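Local coordinates for alpha-glucosidase (Pseudoalteromonas sp. K8, PDB 5HQA), which hydrolyses alpha-glucosides as a chloride-activated, calcium-containing enzyme of glycoside hydrolase family 97, at residues E235-S243 against S557-I568; L502-L513 against D618-Y629. All coordinates share one frame; numbering follows the deposited sequence.

Interaction 1 of 2, residues E235-S243 against S557-I568; sequences EKAVDLVNS and SIALDGAVGDFI. With MG (magnesium ion), chain F.
The flat amide of Asn-242 meets Ala-559 edge-on, its OD1 and ND2 both engaged by the backbone of that one residue. Ala-559 N donates to Asn-242 OD1 (2.8 Å) and Asn-242 ND2 donates to Ala-559 O (3.2 Å), each bond nearly straight and in the plane of its acceptor carbonyl. Within the second segment, one face of the Phe-567 ring carries Gly-562 CA, 3.4 Å above its plane, while Asp-561 OD1 lies at the ring edge. The motif is a short helix laid against an outermost strand: helix 237-241 runs nearly antiparallel to strand 557-560 (167°), the axes 8.1 Å apart. Along this strand Ile-558 and Leu-560 pair with strand 567-574, whereas Ala-559 offers its N-H and C=O to the asparagine, a side chain that can serve both. The small Ala-559 suits so close an approach: its CB touches Val-238 CG1 at 3.8 Å and Val-241 CG1 at 3.6 Å, the latter methyl brought there by lying anti to the backbone N (chi1 172°). At the start of the helix, a water accepts from Val-238 N and donates to Gly-562 O. Gly-562 must lack a CB, which would collide with Phe-567 O and with the carbonyl O of the residue before. Ala-237 packs on Val-564, and Phe-480 covers both. Beyond them Asp-566 and Phe-567 face Ala-563 in a classic beta bulge. There the magnesium ion, also bound by Asp-592 and three waters, takes Gly-565 O at 2.0 Å and Asp-566 OD1 at 2.1 Å.

Interaction 2 of 2, residues L502-L513 against D618-Y629; sequences LGANTNRPQTTL and DGKNAEWKNNPY
Trp-624 and Arg-508 form the tight part of this contact between two irregular loops, one leading into helix 513-522 and the other joining strands 611-618 and 631-638. The indole is sandwiched: Gln-510 CB makes a CH-pi contact over one face, 3.8 Å from the centroid of the six-membered ring, and Lys-625 CG covers the other. With its chain bent at chi3 (-69°), Arg-508 brings CZ to the indole edge, and its guanidinium stands steeply to the ring, the planes 69° apart; Leu-502 CD2 covers the guanidinium face opposite Trp-624 CE3. The end of Arg-508 grips a single acceptor, Trp-624 O, through NH1 (3.0 Å) and NH2 (2.8 Å), while NE holds Pro-509 O; nearby, Gly-503 N donates to Lys-625 O (2.7 Å). A methionine in its place would probably leave Trp-624 O and Pro-509 O without these donors and the two loops less firmly tied. Thr-512 N-caps the helix: its OG1 accepts from Lys-515 N and donates to the syn lone pair of Asp-618 OD2 at 2.7 Å. Leu-513 N binds Pro-628 O (2.9 Å). The side toward solvent is looser: Ala-504 CB touches Trp-624 CH2 at 3.6 Å, but exposed Lys-625 comes no nearer to it than CE at 4.0 Å, and its end leads away. A charged group bonded mainly to main-chain carbonyls of both loops is consistent with a cross-brace where no regular sheet pairing joins them.

Both contacts tie the C-terminal antiparallel sheet to another part of the chain, but at different places. Interaction 1 joins an outermost strand, 554-563, to a short helix of the N-terminal region; interaction 2 joins the loop that enters the opposite outermost strand, 631-638, to a loop of the TIM-barrel (beta/alpha-barrel) region. Their centres are about 25 Å apart. Each is partly buried, yet interaction 1 lies closer to the middle of the chain and relies on small aliphatic side chains, two bonds between one asparagine amide and a strand backbone, and a water, beside a magnesium site. Interaction 2, farther out and larger in buried area, depends on an aromatic ring, an arginine and a threonine-aspartate bond.

Interaction 1 of 2, residues E235-S243 against S557-I568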
loop_
_atom_site.group_PDB
_atom_site.type_symbol
_atom_site.label_atom_id
_atom_site.label_comp_id
_atom_site.label_asym_id
_atom_site.label_seq_id
_atom_site.Cartn_x
_atom_site.Cartn_y
_atom_site.Cartn_z
ATOM N N GLU A 235 13.309 8.925 -15.293
ATOM C CA GLU A 235 13.121 9.005 -16.741
ATOM C C GLU A 235 12.026 8.067 -17.222
ATOM O O GLU A 235 11.420 8.315 -18.270
ATOM C CB GLU A 235 14.391 8.644 -17.504
ATOM C CG GLU A 235 15.666 9.168 -16.973
ATOM C CD GLU A 235 16.811 8.649 -17.796
ATOM O OE1 GLU A 235 17.225 9.366 -18.723
ATOM O OE2 GLU A 235 17.254 7.508 -17.550
ATOM N N LYS A 236 11.801 6.970 -16.506
ATOM C CA LYS A 236 10.870 5.930 -16.914
ATOM C C LYS A 236 9.886 5.654 -15.786
ATOM O O LYS A 236 10.214 5.803 -14.606
ATOM C CB LYS A 236 11.594 4.618 -17.255
ATOM C CG LYS A 236 12.597 4.697 -18.361
ATOM C CD LYS A 236 13.368 3.384 -18.440
ATOM C CE LYS A 236 14.329 3.377 -19.622
ATOM N NZ LYS A 236 13.619 3.659 -20.903
ATOM N N ALA A 237 8.686 5.206 -16.161
ATOM C CA ALA A 237 7.703 4.840 -15.149
ATOM C C ALA A 237 8.264 3.811 -14.165
ATOM O O ALA A 237 8.080 3.944 -12.949
ATOM C CB ALA A 237 6.438 4.317 -15.825
ATOM N N VAL A 238 8.984 2.796 -14.662
ATOM C CA VAL A 238 9.493 1.779 -13.741
ATOM C C VAL A 238 10.562 2.325 -12.804
ATOM O O VAL A 238 10.853 1.695 -11.777
ATOM C CB VAL A 238 10.045 0.536 -14.473
ATOM C CG1 VAL A 238 8.917 -0.199 -15.195
ATOM C CG2 VAL A 238 11.170 0.910 -15.433
ATOM N N ASP A 239 11.169 3.478 -13.117
ATOM C CA ASP A 239 12.120 4.053 -12.171
ATOM C C ASP A 239 11.427 4.498 -10.891
ATOM O O ASP A 239 12.053 4.521 -9.827
ATOM C CB ASP A 239 12.870 5.230 -12.794
ATOM C CG ASP A 239 13.767 4.809 -13.944
ATOM O OD1 ASP A 239 14.178 3.627 -13.992
ATOM O OD2 ASP A 239 14.066 5.667 -14.801
ATOM N N LEU A 240 10.143 4.861 -10.973
ATOM C CA LEU A 240 9.379 5.118 -9.757
ATOM C C LEU A 240 9.216 3.841 -8.949
ATOM O O LEU A 240 9.352 3.847 -7.720
ATOM C CB LEU A 240 7.997 5.681 -10.101
ATOM C CG LEU A 240 7.902 6.943 -10.958
ATOM C CD1 LEU A 240 6.437 7.320 -11.157
ATOM C CD2 LEU A 240 8.662 8.063 -10.306
ATOM N N VAL A 241 8.903 2.741 -9.631
ATOM C CA VAL A 241 8.616 1.486 -8.948
ATOM C C VAL A 241 9.857 0.963 -8.227
ATOM O O VAL A 241 9.784 0.535 -7.068
ATOM C CB VAL A 241 8.066 0.464 -9.960
ATOM C CG1 VAL A 241 7.950 -0.893 -9.320
ATOM C CG2 VAL A 241 6.713 0.930 -10.509
ATOM N N ASN A 242 11.013 1.006 -8.887
ATOM C CA ASN A 242 12.221 0.358 -8.376
ATOM C C ASN A 242 12.954 1.167 -7.302
ATOM O O ASN A 242 14.083 0.823 -6.958
ATOM C CB ASN A 242 13.161 0.046 -9.542
ATOM C CG ASN A 242 12.600 -1.028 -10.439
ATOM O OD1 ASN A 242 11.961 -1.968 -9.957
ATOM N ND2 ASN A 242 12.814 -0.896 -11.745
ATOM N N SER A 243 12.342 2.191 -6.739
ATOM C CA SER A 243 12.991 2.991 -5.709
ATOM C C SER A 243 12.650 2.470 -4.309
ATOM O O SER A 243 11.546 1.979 -4.063
ATOM C CB SER A 243 12.563 4.454 -5.841
ATOM O OG SER A 243 13.059 5.221 -4.760
ATOM N N SER A 557 13.579 -7.679 -6.328
ATOM C CA SER A 557 12.457 -7.377 -7.212
ATOM C C SER A 557 12.923 -6.360 -8.244
ATOM O O SER A 557 13.732 -5.477 -7.927
ATOM C CB SER A 557 11.251 -6.801 -6.447
ATOM O OG SER A 557 10.674 -7.749 -5.572
ATOM N N ILE A 558 12.423 -6.486 -9.479
ATOM C CA ILE A 558 12.747 -5.554 -10.562
ATOM C C ILE A 558 11.515 -5.376 -11.433
ATOM O O ILE A 558 11.059 -6.340 -12.060
ATOM C CB ILE A 558 13.904 -6.040 -11.457
ATOM C CG1 ILE A 558 15.058 -6.600 -10.627
ATOM C CG2 ILE A 558 14.369 -4.897 -12.363
ATOM C CD1 ILE A 558 16.010 -7.476 -11.419
ATOM N N ALA A 559 11.002 -4.152 -11.515
ATOM C CA ALA A 559 10.030 -3.828 -12.554
ATOM C C ALA A 559 10.804 -3.665 -13.858
ATOM O O ALA A 559 11.593 -2.725 -14.004
ATOM C CB ALA A 559 9.242 -2.569 -12.199
ATOM N N LEU A 560 10.605 -4.604 -14.790
ATOM C CA LEU A 560 11.413 -4.650 -16.008
ATOM C C LEU A 560 10.948 -3.650 -17.054
ATOM O O LEU A 560 11.769 -3.127 -17.813
ATOM C CB LEU A 560 11.371 -6.049 -16.613
ATOM C CG LEU A 560 11.944 -7.173 -15.757
ATOM C CD1 LEU A 560 11.700 -8.514 -16.424
ATOM C CD2 LEU A 560 13.421 -6.940 -15.552
ATOM N N ASP A 561 9.649 -3.395 -17.126
ATOM C CA ASP A 561 9.086 -2.555 -18.173
ATOM C C ASP A 561 7.666 -2.204 -17.754
ATOM O O ASP A 561 7.089 -2.854 -16.876
ATOM C CB ASP A 561 9.110 -3.278 -19.523
ATOM C CG ASP A 561 8.849 -2.351 -20.692
ATOM O OD1 ASP A 561 8.684 -2.879 -21.813
ATOM O OD2 ASP A 561 8.804 -1.107 -20.498
ATOM N N GLY A 562 7.114 -1.168 -18.367
ATOM C CA GLY A 562 5.753 -0.790 -18.043
ATOM C C GLY A 562 5.466 0.637 -18.436
ATOM O O GLY A 562 6.356 1.411 -18.794
ATOM N N ALA A 563 4.183 0.976 -18.356
ATOM C CA ALA A 563 3.703 2.327 -18.616
ATOM C C ALA A 563 2.431 2.510 -17.808
ATOM O O ALA A 563 1.593 1.604 -17.761
ATOM C CB ALA A 563 3.436 2.558 -20.113
ATOM N N VAL A 564 2.288 3.674 -17.169
ATOM C CA VAL A 564 1.189 3.854 -16.227
ATOM C C VAL A 564 -0.141 3.673 -16.942
ATOM O O VAL A 564 -0.398 4.294 -17.982
ATOM C CB VAL A 564 1.260 5.234 -15.557
ATOM C CG1 VAL A 564 0.147 5.342 -14.495
ATOM C CG2 VAL A 564 2.643 5.480 -14.964
ATOM N N GLY A 565 -1.002 2.827 -16.379
ATOM C CA GLY A 565 -2.315 2.618 -16.959
ATOM C C GLY A 565 -2.327 1.784 -18.219
ATOM O O GLY A 565 -3.376 1.680 -18.865
ATOM N N ASP A 566 -1.190 1.196 -18.597
ATOM C CA ASP A 566 -1.098 0.340 -19.773
ATOM C C ASP A 566 -0.580 -1.050 -19.447
ATOM O O ASP A 566 -1.244 -2.036 -19.783
ATOM C CB ASP A 566 -0.208 0.988 -20.848
ATOM C CG ASP A 566 -0.859 2.197 -21.496
ATOM O OD1 ASP A 566 -2.088 2.397 -21.312
ATOM O OD2 ASP A 566 -0.139 2.944 -22.197
ATOM N N PHE A 567 0.584 -1.174 -18.808
ATOM C CA PHE A 567 1.095 -2.510 -18.499
ATOM C C PHE A 567 2.236 -2.410 -17.502
ATOM O O PHE A 567 2.802 -1.335 -17.286
ATOM C CB PHE A 567 1.575 -3.250 -19.759
ATOM C CG PHE A 567 2.885 -2.744 -20.316
ATOM C CD1 PHE A 567 2.934 -1.571 -21.071
ATOM C CD2 PHE A 567 4.067 -3.459 -20.114
ATOM C CE1 PHE A 567 4.144 -1.108 -21.606
ATOM C CE2 PHE A 567 5.277 -3.009 -20.642
ATOM C CZ PHE A 567 5.318 -1.830 -21.388
ATOM N N ILE A 568 2.580 -3.555 -16.909
ATOM C CA ILE A 568 3.766 -3.660 -16.064
ATOM C C ILE A 568 4.262 -5.101 -16.109
ATOM O O ILE A 568 3.471 -6.043 -16.216
ATOM C CB ILE A 568 3.502 -3.201 -14.603
ATOM C CG1 ILE A 568 4.781 -3.357 -13.765
ATOM C CG2 ILE A 568 2.351 -3.979 -13.995
ATOM C CD1 ILE A 568 5.087 -2.238 -12.849
HETATM MG MG MG F . -4.056 2.093 -20.734
HETATM O O HOH W 1 8.800 2.225 -17.689
HETATM O O HOH W 2 -5.998 2.022 -20.149
HETATM O O HOH W 3 -4.753 2.469 -22.665
HETATM O O HOH W 4 -4.094 4.125 -20.300
#

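Interaction 2 of 2, residues L502-L513 against D618-Y629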
loop_
_atom_site.group_PDB
_atom_site.type_symbol
_atom_site.label_atom_id
_atom_site.label_comp_id
_atom_site.label_asym_id
_atom_site.label_seq_id
_atom_site.Cartn_x
_atom_site.Cartn_y
_atom_site.Cartn_z
ATOM N N LEU A 502 -20.708 -13.872 -17.881
ATOM C CA LEU A 502 -19.552 -13.329 -18.587
ATOM C C LEU A 502 -19.958 -12.052 -19.323
ATOM O O LEU A 502 -21.049 -11.505 -19.122
ATOM C CB LEU A 502 -18.965 -14.375 -19.529
ATOM C CG LEU A 502 -18.258 -15.537 -18.825
ATOM C CD1 LEU A 502 -17.668 -16.503 -19.835
ATOM C CD2 LEU A 502 -17.185 -15.017 -17.870
ATOM N N GLY A 503 -19.078 -11.560 -20.200
ATOM C CA GLY A 503 -19.323 -10.300 -20.876
ATOM C C GLY A 503 -18.774 -9.119 -20.098
ATOM O O GLY A 503 -18.186 -9.245 -19.018
ATOM N N ALA A 504 -19.000 -7.933 -20.662
ATOM C CA ALA A 504 -18.408 -6.699 -20.162
ATOM C C ALA A 504 -19.336 -5.894 -19.264
ATOM O O ALA A 504 -18.949 -4.809 -18.818
ATOM C CB ALA A 504 -17.959 -5.819 -21.337
ATOM N N ASN A 505 -20.542 -6.388 -18.976
ATOM C CA ASN A 505 -21.549 -5.581 -18.290
ATOM C C ASN A 505 -22.032 -6.215 -16.992
ATOM O O ASN A 505 -23.113 -5.861 -16.501
ATOM C CB ASN A 505 -22.738 -5.320 -19.219
ATOM C CG ASN A 505 -22.320 -4.688 -20.524
ATOM O OD1 ASN A 505 -22.501 -5.268 -21.597
ATOM N ND2 ASN A 505 -21.737 -3.500 -20.442
ATOM N N THR A 506 -21.265 -7.142 -16.428
ATOM C CA THR A 506 -21.605 -7.795 -15.174
ATOM C C THR A 506 -20.538 -7.472 -14.141
ATOM O O THR A 506 -19.425 -7.054 -14.480
ATOM C CB THR A 506 -21.701 -9.316 -15.347
ATOM O OG1 THR A 506 -20.521 -9.774 -16.010
ATOM C CG2 THR A 506 -22.900 -9.683 -16.200
ATOM N N ASN A 507 -20.882 -7.680 -12.869
ATOM C CA ASN A 507 -19.905 -7.536 -11.791
ATOM C C ASN A 507 -19.052 -8.797 -11.732
ATOM O O ASN A 507 -19.523 -9.857 -11.305
ATOM C CB ASN A 507 -20.592 -7.275 -10.453
ATOM C CG ASN A 507 -21.049 -5.825 -10.298
ATOM O OD1 ASN A 507 -20.326 -4.874 -10.655
ATOM N ND2 ASN A 507 -22.251 -5.650 -9.753
ATOM N N ARG A 508 -17.800 -8.680 -12.161
ATOM C CA ARG A 508 -16.831 -9.766 -12.200
ATOM C C ARG A 508 -15.462 -9.136 -12.365
ATOM O O ARG A 508 -15.370 -7.978 -12.789
ATOM C CB ARG A 508 -17.111 -10.718 -13.372
ATOM C CG ARG A 508 -17.352 -9.954 -14.669
ATOM C CD ARG A 508 -17.099 -10.780 -15.928
ATOM N NE ARG A 508 -15.688 -11.103 -16.125
ATOM C CZ ARG A 508 -15.153 -11.419 -17.303
ATOM N NH1 ARG A 508 -15.907 -11.427 -18.402
ATOM N NH2 ARG A 508 -13.862 -11.722 -17.385
ATOM N N PRO A 509 -14.382 -9.854 -12.045
ATOM C CA PRO A 509 -13.060 -9.365 -12.469
ATOM C C PRO A 509 -13.036 -9.294 -13.984
ATOM O O PRO A 509 -13.348 -10.268 -14.674
ATOM C CB PRO A 509 -12.081 -10.414 -11.919
ATOM C CG PRO A 509 -12.851 -11.116 -10.811
ATOM C CD PRO A 509 -14.281 -11.125 -11.303
ATOM N N GLN A 510 -12.719 -8.113 -14.502
ATOM C CA GLN A 510 -12.683 -7.908 -15.947
ATOM C C GLN A 510 -11.280 -8.222 -16.464
ATOM O O GLN A 510 -10.537 -7.358 -16.926
ATOM C CB GLN A 510 -13.127 -6.491 -16.282
ATOM C CG GLN A 510 -14.574 -6.258 -15.870
ATOM C CD GLN A 510 -15.141 -4.962 -16.404
ATOM O OE1 GLN A 510 -14.432 -3.955 -16.516
ATOM N NE2 GLN A 510 -16.429 -4.980 -16.747
ATOM N N THR A 511 -10.913 -9.496 -16.311
ATOM C CA THR A 511 -9.573 -9.986 -16.617
ATOM C C THR A 511 -9.682 -11.397 -17.176
ATOM O O THR A 511 -10.740 -12.031 -17.120
ATOM C CB THR A 511 -8.646 -10.017 -15.384
ATOM O OG1 THR A 511 -8.889 -11.211 -14.628
ATOM C CG2 THR A 511 -8.840 -8.796 -14.479
ATOM N N THR A 512 -8.567 -11.887 -17.716
ATOM C CA THR A 512 -8.433 -13.296 -18.047
ATOM C C THR A 512 -7.960 -14.069 -16.819
ATOM O O THR A 512 -7.583 -13.499 -15.795
ATOM C CB THR A 512 -7.442 -13.512 -19.196
ATOM O OG1 THR A 512 -6.126 -13.151 -18.757
ATOM C CG2 THR A 512 -7.825 -12.685 -20.420
ATOM N N LEU A 513 -7.972 -15.398 -16.950
ATOM C CA LEU A 513 -7.497 -16.265 -15.879
ATOM C C LEU A 513 -6.006 -16.081 -15.638
ATOM O O LEU A 513 -5.559 -16.002 -14.489
ATOM C CB LEU A 513 -7.811 -17.722 -16.230
ATOM C CG LEU A 513 -7.379 -18.812 -15.255
ATOM C CD1 LEU A 513 -8.039 -18.617 -13.905
ATOM C CD2 LEU A 513 -7.758 -20.170 -15.847
ATOM N N ASP A 618 -2.003 -16.457 -21.475
ATOM C CA ASP A 618 -3.269 -16.440 -22.191
ATOM C C ASP A 618 -3.214 -17.387 -23.373
ATOM O O ASP A 618 -2.233 -17.406 -24.123
ATOM C CB ASP A 618 -3.580 -15.027 -22.678
ATOM C CG ASP A 618 -3.847 -14.065 -21.538
ATOM O OD1 ASP A 618 -3.207 -12.989 -21.490
ATOM O OD2 ASP A 618 -4.698 -14.391 -20.684
ATOM N N GLY A 619 -4.272 -18.174 -23.538
ATOM C CA GLY A 619 -4.400 -18.974 -24.734
ATOM C C GLY A 619 -4.498 -18.123 -25.985
ATOM O O GLY A 619 -4.773 -16.923 -25.947
ATOM N N LYS A 620 -4.274 -18.793 -27.115
ATOM C CA LYS A 620 -4.294 -18.157 -28.431
ATOM C C LYS A 620 -5.503 -17.241 -28.629
ATOM O O LYS A 620 -5.367 -16.115 -29.121
ATOM C CB LYS A 620 -4.271 -19.258 -29.492
ATOM C CG LYS A 620 -4.323 -18.802 -30.923
ATOM C CD LYS A 620 -3.976 -19.980 -31.834
ATOM C CE LYS A 620 -5.075 -20.269 -32.841
ATOM N NZ LYS A 620 -4.844 -21.582 -33.512
ATOM N N ASN A 621 -6.694 -17.706 -28.255
ATOM C CA ASN A 621 -7.930 -16.972 -28.512
ATOM C C ASN A 621 -8.501 -16.298 -27.271
ATOM O O ASN A 621 -9.648 -15.837 -27.304
ATOM C CB ASN A 621 -8.970 -17.912 -29.120
ATOM C CG ASN A 621 -8.477 -18.556 -30.388
ATOM O OD1 ASN A 621 -7.899 -17.886 -31.240
ATOM N ND2 ASN A 621 -8.662 -19.861 -30.508
ATOM N N ALA A 622 -7.734 -16.222 -26.188
ATOM C CA ALA A 622 -8.224 -15.598 -24.966
ATOM C C ALA A 622 -8.575 -14.132 -25.195
ATOM O O ALA A 622 -7.883 -13.412 -25.917
ATOM C CB ALA A 622 -7.170 -15.705 -23.863
ATOM N N GLU A 623 -9.668 -13.698 -24.573
ATOM C CA GLU A 623 -10.006 -12.285 -24.457
ATOM C C GLU A 623 -10.973 -12.166 -23.286
ATOM O O GLU A 623 -11.828 -13.033 -23.104
ATOM C CB GLU A 623 -10.606 -11.728 -25.760
ATOM C CG GLU A 623 -11.922 -12.348 -26.183
ATOM C CD GLU A 623 -13.139 -11.663 -25.552
ATOM O OE1 GLU A 623 -14.237 -12.264 -25.583
ATOM O OE2 GLU A 623 -13.005 -10.531 -25.029
ATOM N N TRP A 624 -10.833 -11.100 -22.488
ATOM C CA TRP A 624 -11.413 -11.141 -21.145
ATOM C C TRP A 624 -12.940 -11.182 -21.149
ATOM O O TRP A 624 -13.531 -11.707 -20.203
ATOM C CB TRP A 624 -10.916 -9.959 -20.304
ATOM C CG TRP A 624 -11.458 -8.596 -20.678
ATOM C CD1 TRP A 624 -10.877 -7.681 -21.511
ATOM C CD2 TRP A 624 -12.667 -7.986 -20.193
ATOM N NE1 TRP A 624 -11.653 -6.544 -21.585
ATOM C CE2 TRP A 624 -12.755 -6.706 -20.783
ATOM C CE3 TRP A 624 -13.687 -8.403 -19.326
ATOM C CZ2 TRP A 624 -13.822 -5.835 -20.533
ATOM C CZ3 TRP A 624 -14.749 -7.538 -19.081
ATOM C CH2 TRP A 624 -14.802 -6.267 -19.680
ATOM N N LYS A 625 -13.600 -10.631 -22.173
ATOM C CA LYS A 625 -15.050 -10.444 -22.096
ATOM C C LYS A 625 -15.798 -11.770 -22.127
ATOM O O LYS A 625 -16.582 -12.083 -21.219
ATOM C CB LYS A 625 -15.526 -9.532 -23.228
ATOM C CG LYS A 625 -15.004 -8.110 -23.082
ATOM C CD LYS A 625 -15.462 -7.209 -24.218
ATOM C CE LYS A 625 -14.944 -5.786 -24.014
ATOM N NZ LYS A 625 -15.202 -4.951 -25.217
ATOM N N ASN A 626 -15.589 -12.559 -23.176
ATOM C CA ASN A 626 -16.324 -13.803 -23.330
ATOM C C ASN A 626 -15.433 -15.027 -23.426
ATOM O O ASN A 626 -15.954 -16.142 -23.436
ATOM C CB ASN A 626 -17.249 -13.715 -24.547
ATOM C CG ASN A 626 -18.306 -12.639 -24.372
ATOM O OD1 ASN A 626 -19.187 -12.762 -23.523
ATOM N ND2 ASN A 626 -18.206 -11.569 -25.146
ATOM N N ASN A 627 -14.111 -14.862 -23.453
ATOM C CA ASN A 627 -13.241 -16.029 -23.490
ATOM C C ASN A 627 -12.088 -15.871 -22.501
ATOM O O ASN A 627 -10.919 -15.981 -22.892
ATOM C CB ASN A 627 -12.728 -16.240 -24.917
ATOM C CG ASN A 627 -12.205 -17.636 -25.145
ATOM O OD1 ASN A 627 -12.561 -18.571 -24.429
ATOM N ND2 ASN A 627 -11.355 -17.789 -26.156
ATOM N N PRO A 628 -12.361 -15.625 -21.212
ATOM C CA PRO A 628 -11.259 -15.345 -20.280
ATOM C C PRO A 628 -10.488 -16.568 -19.818
ATOM O O PRO A 628 -9.402 -16.401 -19.244
ATOM C CB PRO A 628 -11.972 -14.696 -19.083
ATOM C CG PRO A 628 -13.298 -15.414 -19.065
ATOM C CD PRO A 628 -13.669 -15.615 -20.522
ATOM N N TYR A 629 -11.005 -17.777 -20.017
ATOM C CA TYR A 629 -10.367 -18.938 -19.414
ATOM C C TYR A 629 -9.345 -19.623 -20.313
ATOM O O TYR A 629 -8.616 -20.491 -19.822
ATOM C CB TYR A 629 -11.414 -19.971 -18.993
ATOM C CG TYR A 629 -12.423 -19.464 -17.984
ATOM C CD1 TYR A 629 -12.034 -19.107 -16.696
ATOM C CD2 TYR A 629 -13.771 -19.364 -18.312
ATOM C CE1 TYR A 629 -12.964 -18.654 -15.764
ATOM C CE2 TYR A 629 -14.706 -18.909 -17.389
ATOM C CZ TYR A 629 -14.292 -18.558 -16.115
ATOM O OH TYR A 629 -15.220 -18.119 -15.191
#